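Local structure of polymerase X (Deinococcus radiodurans, 2W9M) at residues Glu172-Leu177 and Ala198-Thr203; Ser335-Gly340 and Asn372-Glu377; Gly399-Ile404 and Tyr422-Val427. The protein probably extends DNA from deoxyribonucleoside triphosphates as a family X DNA polymerase and carries a zinc-binding PHP domain that may hydrolyse phosphoric esters. One frame throughout, in Å; residues are numbered along the deposited sequence.

Contact 1 (Glu172-Leu177 and Ala198-Thr203); sequences ELAGAL and AELTVT
L200 reaches from strand 194-203 to the last turn of helix 163-176 and makes most of the join with a single methyl. Its CD2 lies 3.7 Å from the backbone N of A174, so it presses on the helix backbone itself. The same methyl also meets the side of L173, with L173 CB 4.0 Å from L200 CD2, and it approaches CB of A174 as well. L177, just past the helix, meets this methyl from the C-terminal end of the helix. With its CG turned beside the backbone N (chi1 -87°), L177 crosses L200 at a slant and brings CD2 to 4.0 Å from L200 CD2. Two residues along the strand, V202 continues the row more loosely, its CG2 standing 4.4 Å from CG of L177. No hydrogen bond passes between the segments; the strand instead spends its backbone on neighbouring strands, as where L200 pairs with E234 and A236. I235 of strand 231-238 touches both L177 and L200, while V209 of helix 206-212 packs on V202. A helix end packed through L173, A174 and the following L177 on one face of a mixed sheet is consistent with the palm of a family X polymerase.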
# COMPACT_ATOMS: atom_id res chain seq x y z
N GLU A 172 -2.89 6.41 17.93
CA GLU A 172 -4.02 7.07 18.58
C GLU A 172 -4.09 6.77 20.08
O GLU A 172 -4.30 7.67 20.89
CB GLU A 172 -5.33 6.69 17.91
CG GLU A 172 -6.53 7.53 18.34
CD GLU A 172 -7.82 7.09 17.67
OE1 GLU A 172 -8.75 7.92 17.57
OE2 GLU A 172 -7.91 5.91 17.26
N LEU A 173 -3.92 5.50 20.45
CA LEU A 173 -3.97 5.09 21.85
C LEU A 173 -2.79 5.64 22.64
O LEU A 173 -2.92 5.93 23.83
CB LEU A 173 -4.03 3.57 21.99
CG LEU A 173 -5.29 2.92 21.44
CD1 LEU A 173 -5.36 1.46 21.86
CD2 LEU A 173 -6.52 3.68 21.90
N ALA A 174 -1.64 5.77 21.98
CA ALA A 174 -0.49 6.38 22.62
C ALA A 174 -0.86 7.78 23.10
O ALA A 174 -0.44 8.21 24.18
CB ALA A 174 0.68 6.43 21.67
N GLY A 175 -1.66 8.47 22.29
CA GLY A 175 -2.13 9.81 22.63
C GLY A 175 -2.78 9.88 24.01
O GLY A 175 -2.66 10.89 24.70
N ALA A 176 -3.46 8.81 24.40
CA ALA A 176 -4.16 8.77 25.69
C ALA A 176 -3.26 8.29 26.82
O ALA A 176 -3.65 8.33 27.99
CB ALA A 176 -5.40 7.90 25.59
N LEU A 177 -2.06 7.84 26.47
CA LEU A 177 -1.13 7.26 27.44
C LEU A 177 0.16 8.07 27.54
O LEU A 177 1.21 7.53 27.88
CB LEU A 177 -0.78 5.83 27.01
CG LEU A 177 -1.68 4.69 27.47
CD1 LEU A 177 -3.01 5.20 28.01
CD2 LEU A 177 -1.89 3.71 26.32
N ALA A 198 -2.70 -3.98 17.28
CA ALA A 198 -2.08 -2.72 17.64
C ALA A 198 -1.36 -2.91 18.97
O ALA A 198 -1.99 -2.90 20.03
CB ALA A 198 -3.11 -1.62 17.74
N GLU A 199 -0.05 -3.11 18.91
CA GLU A 199 0.75 -3.36 20.10
C GLU A 199 1.49 -2.11 20.57
O GLU A 199 2.09 -1.39 19.77
CB GLU A 199 1.73 -4.50 19.86
CG GLU A 199 1.09 -5.89 19.83
CD GLU A 199 2.00 -6.94 19.19
OE1 GLU A 199 2.55 -7.78 19.93
OE2 GLU A 199 2.16 -6.91 17.95
N LEU A 200 1.44 -1.86 21.87
CA LEU A 200 2.03 -0.68 22.46
C LEU A 200 2.85 -1.11 23.67
O LEU A 200 2.55 -2.11 24.32
CB LEU A 200 0.92 0.29 22.90
CG LEU A 200 1.03 1.77 22.55
CD1 LEU A 200 1.43 1.95 21.10
CD2 LEU A 200 -0.28 2.48 22.83
N THR A 201 3.89 -0.35 23.98
CA THR A 201 4.65 -0.60 25.19
C THR A 201 4.60 0.64 26.08
O THR A 201 4.44 1.76 25.59
CB THR A 201 6.10 -1.03 24.85
OG1 THR A 201 6.46 -2.16 25.65
CG2 THR A 201 7.07 0.11 25.07
N VAL A 202 4.70 0.45 27.39
CA VAL A 202 4.37 1.50 28.34
C VAL A 202 5.05 1.24 29.69
O VAL A 202 5.19 0.08 30.10
CB VAL A 202 2.84 1.58 28.53
CG1 VAL A 202 2.47 1.86 29.98
CG2 VAL A 202 2.23 2.61 27.58
N THR A 203 5.48 2.29 30.39
CA THR A 203 5.96 2.14 31.76
C THR A 203 4.89 2.57 32.75
O THR A 203 4.24 3.60 32.57
CB THR A 203 7.25 2.93 32.05
OG1 THR A 203 6.92 4.28 32.40
CG2 THR A 203 8.19 2.94 30.85

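Contact 2 (Ser335-Gly340 and Asn372-Glu377); sequences STWSDG and NGLTIE. With ZN (zinc ion), chain C.
W337 and S338 meet N372 and L374 where a tight loop after strand 329-333 lies against the lead-in to helix 376-391. The loop is shaped from S335 onward: S335 OG accepts from W337 N at 3.2 Å, an ST turn, and the same hydroxyl sits in the plane of the indole at its edge. T336 contributes little beyond its carbonyl, which faces the amide of N372. W337 sets its CB 4.1 Å from CD1 of L374, and that methyl also lies 3.3 Å from W337 O. The indole NE1 is tied to E385 of helix 376-391, and R378 of the same helix donates to W337 O, so both its indole nitrogen and its carbonyl are held by that helix. This loop, after the first strand of the PHP domain, carries a metal ligand; the seven parallel strands suit the distorted beta/alpha barrel of that family, with the zinc site at their carboxyl ends. S338 receives the one hydrogen bond between the segments: N372, its CG anti to the backbone N (chi1 -165°), carries its amide to S338 O, with ND2 2.9 Å from that oxygen and an angle of 158° at the hydrogen. The acceptor lies in the plane of the amide, whereas the donor is tilted 21° from the plane of the carbonyl. Close by, S338 CA points a C-H at N372 O, while S338 OG accepts from the backbone N of the zinc ligand H364. D339 binds a zinc ion through both carboxylate oxygens, OD2 at 2.3 Å and OD1 at 2.6 Å; H364 and H518 complete the site. G340 N returns to S335 O at 2.8 Å, reaching that oxygen from the opposite face to S338 N.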
# COMPACT_ATOMS: atom_id res chain seq x y z
N SER A 335 -4.38 11.05 -10.68
CA SER A 335 -5.19 12.26 -10.62
C SER A 335 -6.60 12.00 -11.13
O SER A 335 -6.95 10.89 -11.52
CB SER A 335 -4.55 13.36 -11.46
OG SER A 335 -4.73 13.11 -12.85
N THR A 336 -7.40 13.06 -11.15
CA THR A 336 -8.75 13.02 -11.68
C THR A 336 -8.81 12.54 -13.14
O THR A 336 -9.82 11.96 -13.56
CB THR A 336 -9.43 14.39 -11.53
OG1 THR A 336 -10.22 14.38 -10.33
CG2 THR A 336 -10.33 14.69 -12.72
N TRP A 337 -7.74 12.77 -13.89
CA TRP A 337 -7.64 12.28 -15.27
C TRP A 337 -7.88 10.78 -15.37
O TRP A 337 -8.41 10.28 -16.37
CB TRP A 337 -6.27 12.62 -15.87
CG TRP A 337 -6.10 14.05 -16.21
CD1 TRP A 337 -5.66 15.05 -15.38
CD2 TRP A 337 -6.36 14.67 -17.47
NE1 TRP A 337 -5.63 16.24 -16.05
CE2 TRP A 337 -6.06 16.04 -17.33
CE3 TRP A 337 -6.82 14.20 -18.70
CZ2 TRP A 337 -6.21 16.95 -18.38
CZ3 TRP A 337 -6.97 15.10 -19.75
CH2 TRP A 337 -6.66 16.46 -19.58
N SER A 338 -7.46 10.05 -14.34
CA SER A 338 -7.58 8.60 -14.32
C SER A 338 -8.62 8.17 -13.29
O SER A 338 -9.80 8.51 -13.41
CB SER A 338 -6.22 7.98 -13.99
OG SER A 338 -6.11 6.65 -14.46
N ASP A 339 -8.18 7.44 -12.27
CA ASP A 339 -9.06 7.03 -11.19
C ASP A 339 -8.64 7.65 -9.85
O ASP A 339 -8.91 7.09 -8.80
CB ASP A 339 -9.13 5.50 -11.09
CG ASP A 339 -7.79 4.87 -10.73
OD1 ASP A 339 -6.76 5.57 -10.80
OD2 ASP A 339 -7.78 3.67 -10.39
N GLY A 340 -8.00 8.81 -9.91
CA GLY A 340 -7.67 9.55 -8.71
C GLY A 340 -8.82 10.44 -8.27
O GLY A 340 -9.84 10.52 -8.95
N ASN A 372 -10.75 4.32 -15.70
CA ASN A 372 -10.77 5.57 -16.46
C ASN A 372 -9.43 5.89 -17.11
O ASN A 372 -8.96 7.02 -17.06
CB ASN A 372 -11.22 6.72 -15.57
CG ASN A 372 -11.61 7.97 -16.35
OD1 ASN A 372 -12.19 7.88 -17.44
ND2 ASN A 372 -11.30 9.13 -15.80
N GLY A 373 -8.82 4.87 -17.72
CA GLY A 373 -7.53 5.03 -18.36
C GLY A 373 -7.55 6.05 -19.49
O GLY A 373 -8.59 6.31 -20.08
N LEU A 374 -6.39 6.62 -19.79
CA LEU A 374 -6.27 7.66 -20.79
C LEU A 374 -6.01 7.13 -22.20
O LEU A 374 -5.05 6.40 -22.43
CB LEU A 374 -5.16 8.64 -20.41
CG LEU A 374 -5.51 9.73 -19.40
CD1 LEU A 374 -5.85 9.12 -18.06
CD2 LEU A 374 -4.36 10.72 -19.27
N THR A 375 -6.87 7.50 -23.14
CA THR A 375 -6.60 7.29 -24.56
C THR A 375 -5.39 8.14 -24.94
O THR A 375 -4.93 8.98 -24.15
CB THR A 375 -7.79 7.72 -25.42
OG1 THR A 375 -8.20 9.05 -25.06
CG2 THR A 375 -8.96 6.76 -25.22
N ILE A 376 -4.86 7.94 -26.14
CA ILE A 376 -3.74 8.75 -26.60
C ILE A 376 -4.10 10.23 -26.64
O ILE A 376 -3.32 11.08 -26.21
CB ILE A 376 -3.23 8.30 -27.99
CG1 ILE A 376 -2.58 6.93 -27.90
CG2 ILE A 376 -2.24 9.31 -28.56
CD1 ILE A 376 -2.04 6.41 -29.22
N GLU A 377 -5.30 10.53 -27.13
CA GLU A 377 -5.77 11.91 -27.24
C GLU A 377 -5.95 12.59 -25.88
O GLU A 377 -5.60 13.76 -25.72
CB GLU A 377 -7.07 11.97 -28.05
CG GLU A 377 -7.87 10.67 -28.04
CD GLU A 377 -7.29 9.60 -28.95
OE1 GLU A 377 -6.72 9.96 -30.01
OE2 GLU A 377 -7.39 8.40 -28.61
ZN ZN C . -5.51 3.42 -10.16

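Contact 3 (Gly399-Ile404 and Tyr422-Val427); sequences GSEVDI and YVVVSV. With ZN (zinc ion), chain D; ZN (zinc ion), chain E.
V402 and V423 touch on the face they share with V425, V402 CG2 lying 3.7 Å from V423 CG1. Strands 396-403 and 422-426 are parallel neighbours in one beta-alpha-beta unit of the PHP barrel; the axes of 399-403 and 422-426 are 27° apart. Further along, I404 lays its CD1 4.0 Å from CB of V425 and also meets CG2 of V427; L442 of helix 435-446 packs on I404 and V427. On the opposite face, at the start of the strands, the ring of Y422 leans against G399, Y422 CE2 coming within 3.4 Å of G399 CA, and its hydroxyl bonds to H332 N. A parallel ladder runs from S400 O to V424 N, V402 O to S426 N and S426 O to I404 N; its shortest bond joins V402 N to V424 O at 2.7 Å. On the face that E401 and S426 share with V424, polar groups gather toward the zinc ions. E401 stretches out fully, CG anti to the backbone N (chi1 -171°), and bridges two zinc ions: OE1 binds one at 2.2 Å, in a site shared with H332, H334 and D516, and OE2 the other at 2.1 Å, beside H428 and H456. S426 OG stands 2.9 Å from E401 OE2.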
# COMPACT_ATOMS: atom_id res chain seq x y z
N GLY A 399 4.46 11.46 -16.49
CA GLY A 399 4.61 10.04 -16.74
C GLY A 399 3.28 9.38 -17.04
O GLY A 399 2.25 10.05 -17.18
N SER A 400 3.31 8.06 -17.13
CA SER A 400 2.10 7.29 -17.34
C SER A 400 2.31 5.89 -16.77
O SER A 400 3.42 5.37 -16.81
CB SER A 400 1.76 7.21 -18.83
OG SER A 400 0.72 6.29 -19.07
N GLU A 401 1.26 5.29 -16.23
CA GLU A 401 1.34 3.89 -15.84
C GLU A 401 0.80 3.04 -16.98
O GLU A 401 -0.40 2.79 -17.06
CB GLU A 401 0.57 3.60 -14.55
CG GLU A 401 0.83 2.20 -14.04
CD GLU A 401 0.08 1.87 -12.77
OE1 GLU A 401 -0.64 2.77 -12.27
OE2 GLU A 401 0.20 0.72 -12.29
N VAL A 402 1.71 2.61 -17.85
CA VAL A 402 1.35 1.88 -19.06
C VAL A 402 1.05 0.42 -18.74
O VAL A 402 1.88 -0.28 -18.15
CB VAL A 402 2.48 1.97 -20.09
CG1 VAL A 402 2.10 1.24 -21.37
CG2 VAL A 402 2.80 3.43 -20.38
N ASP A 403 -0.13 -0.04 -19.13
CA ASP A 403 -0.55 -1.41 -18.89
C ASP A 403 0.27 -2.35 -19.78
O ASP A 403 0.55 -2.02 -20.93
CB ASP A 403 -2.05 -1.57 -19.17
CG ASP A 403 -2.70 -2.66 -18.32
OD1 ASP A 403 -2.12 -3.77 -18.20
OD2 ASP A 403 -3.79 -2.40 -17.76
N ILE A 404 0.65 -3.50 -19.24
CA ILE A 404 1.35 -4.52 -20.01
C ILE A 404 0.34 -5.49 -20.58
O ILE A 404 -0.31 -6.24 -19.84
CB ILE A 404 2.35 -5.29 -19.12
CG1 ILE A 404 3.36 -4.33 -18.49
CG2 ILE A 404 3.05 -6.36 -19.93
CD1 ILE A 404 4.22 -4.96 -17.41
N TYR A 422 8.97 10.03 -17.99
CA TYR A 422 9.25 8.69 -17.48
C TYR A 422 8.04 7.77 -17.65
O TYR A 422 6.90 8.23 -17.67
CB TYR A 422 9.70 8.74 -16.02
CG TYR A 422 8.57 8.87 -15.03
CD1 TYR A 422 8.27 7.84 -14.14
CD2 TYR A 422 7.80 10.03 -14.97
CE1 TYR A 422 7.23 7.96 -13.23
CE2 TYR A 422 6.77 10.15 -14.07
CZ TYR A 422 6.49 9.12 -13.20
OH TYR A 422 5.47 9.25 -12.30
N VAL A 423 8.31 6.47 -17.77
CA VAL A 423 7.29 5.47 -17.99
C VAL A 423 7.29 4.40 -16.91
O VAL A 423 8.32 3.79 -16.63
CB VAL A 423 7.51 4.76 -19.33
CG1 VAL A 423 6.42 3.72 -19.57
CG2 VAL A 423 7.56 5.78 -20.47
N VAL A 424 6.13 4.16 -16.30
CA VAL A 424 5.94 3.04 -15.38
C VAL A 424 5.18 1.95 -16.12
O VAL A 424 4.21 2.24 -16.82
CB VAL A 424 5.14 3.45 -14.12
CG1 VAL A 424 4.92 2.24 -13.20
CG2 VAL A 424 5.84 4.57 -13.36
N VAL A 425 5.61 0.70 -15.97
CA VAL A 425 4.86 -0.43 -16.54
C VAL A 425 4.30 -1.32 -15.44
O VAL A 425 4.93 -1.50 -14.39
CB VAL A 425 5.71 -1.28 -17.50
CG1 VAL A 425 6.23 -0.41 -18.64
CG2 VAL A 425 6.86 -1.94 -16.77
N SER A 426 3.11 -1.86 -15.67
CA SER A 426 2.41 -2.61 -14.63
C SER A 426 1.41 -3.59 -15.22
O SER A 426 0.90 -3.39 -16.32
CB SER A 426 1.67 -1.65 -13.70
OG SER A 426 2.57 -0.79 -13.03
N VAL A 427 1.13 -4.65 -14.47
CA VAL A 427 0.08 -5.60 -14.82
C VAL A 427 -1.21 -5.22 -14.11
O VAL A 427 -1.22 -4.99 -12.90
CB VAL A 427 0.46 -7.04 -14.42
CG1 VAL A 427 -0.61 -8.02 -14.86
CG2 VAL A 427 1.80 -7.42 -15.02
ZN ZN D . -0.77 3.04 -10.06
ZN ZN E . -1.02 0.14 -10.67

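Contact 1 stands alone on the polymerase side, its centre about 41 to 42 Å from those of the other two and across the centre of the chain. Contacts 2 and 3 share the PHP domain; their centres lie about 13 Å apart, and helix 376-391, which contact 2 leads into, is followed directly by strand 396-403 of contact 3. Contact 1 is a buried helix-on-sheet join made by apolar side chains, with no hydrogen bond. Contact 3 is equally buried but adds a backbone ladder and a zinc-bridging carboxylate. Contact 2, partly open, joins one amide-to-carbonyl bond to the packing of L374 on W337. Both PHP contacts supply ligands to the three-zinc cluster, whereas contact 1 lies far from it.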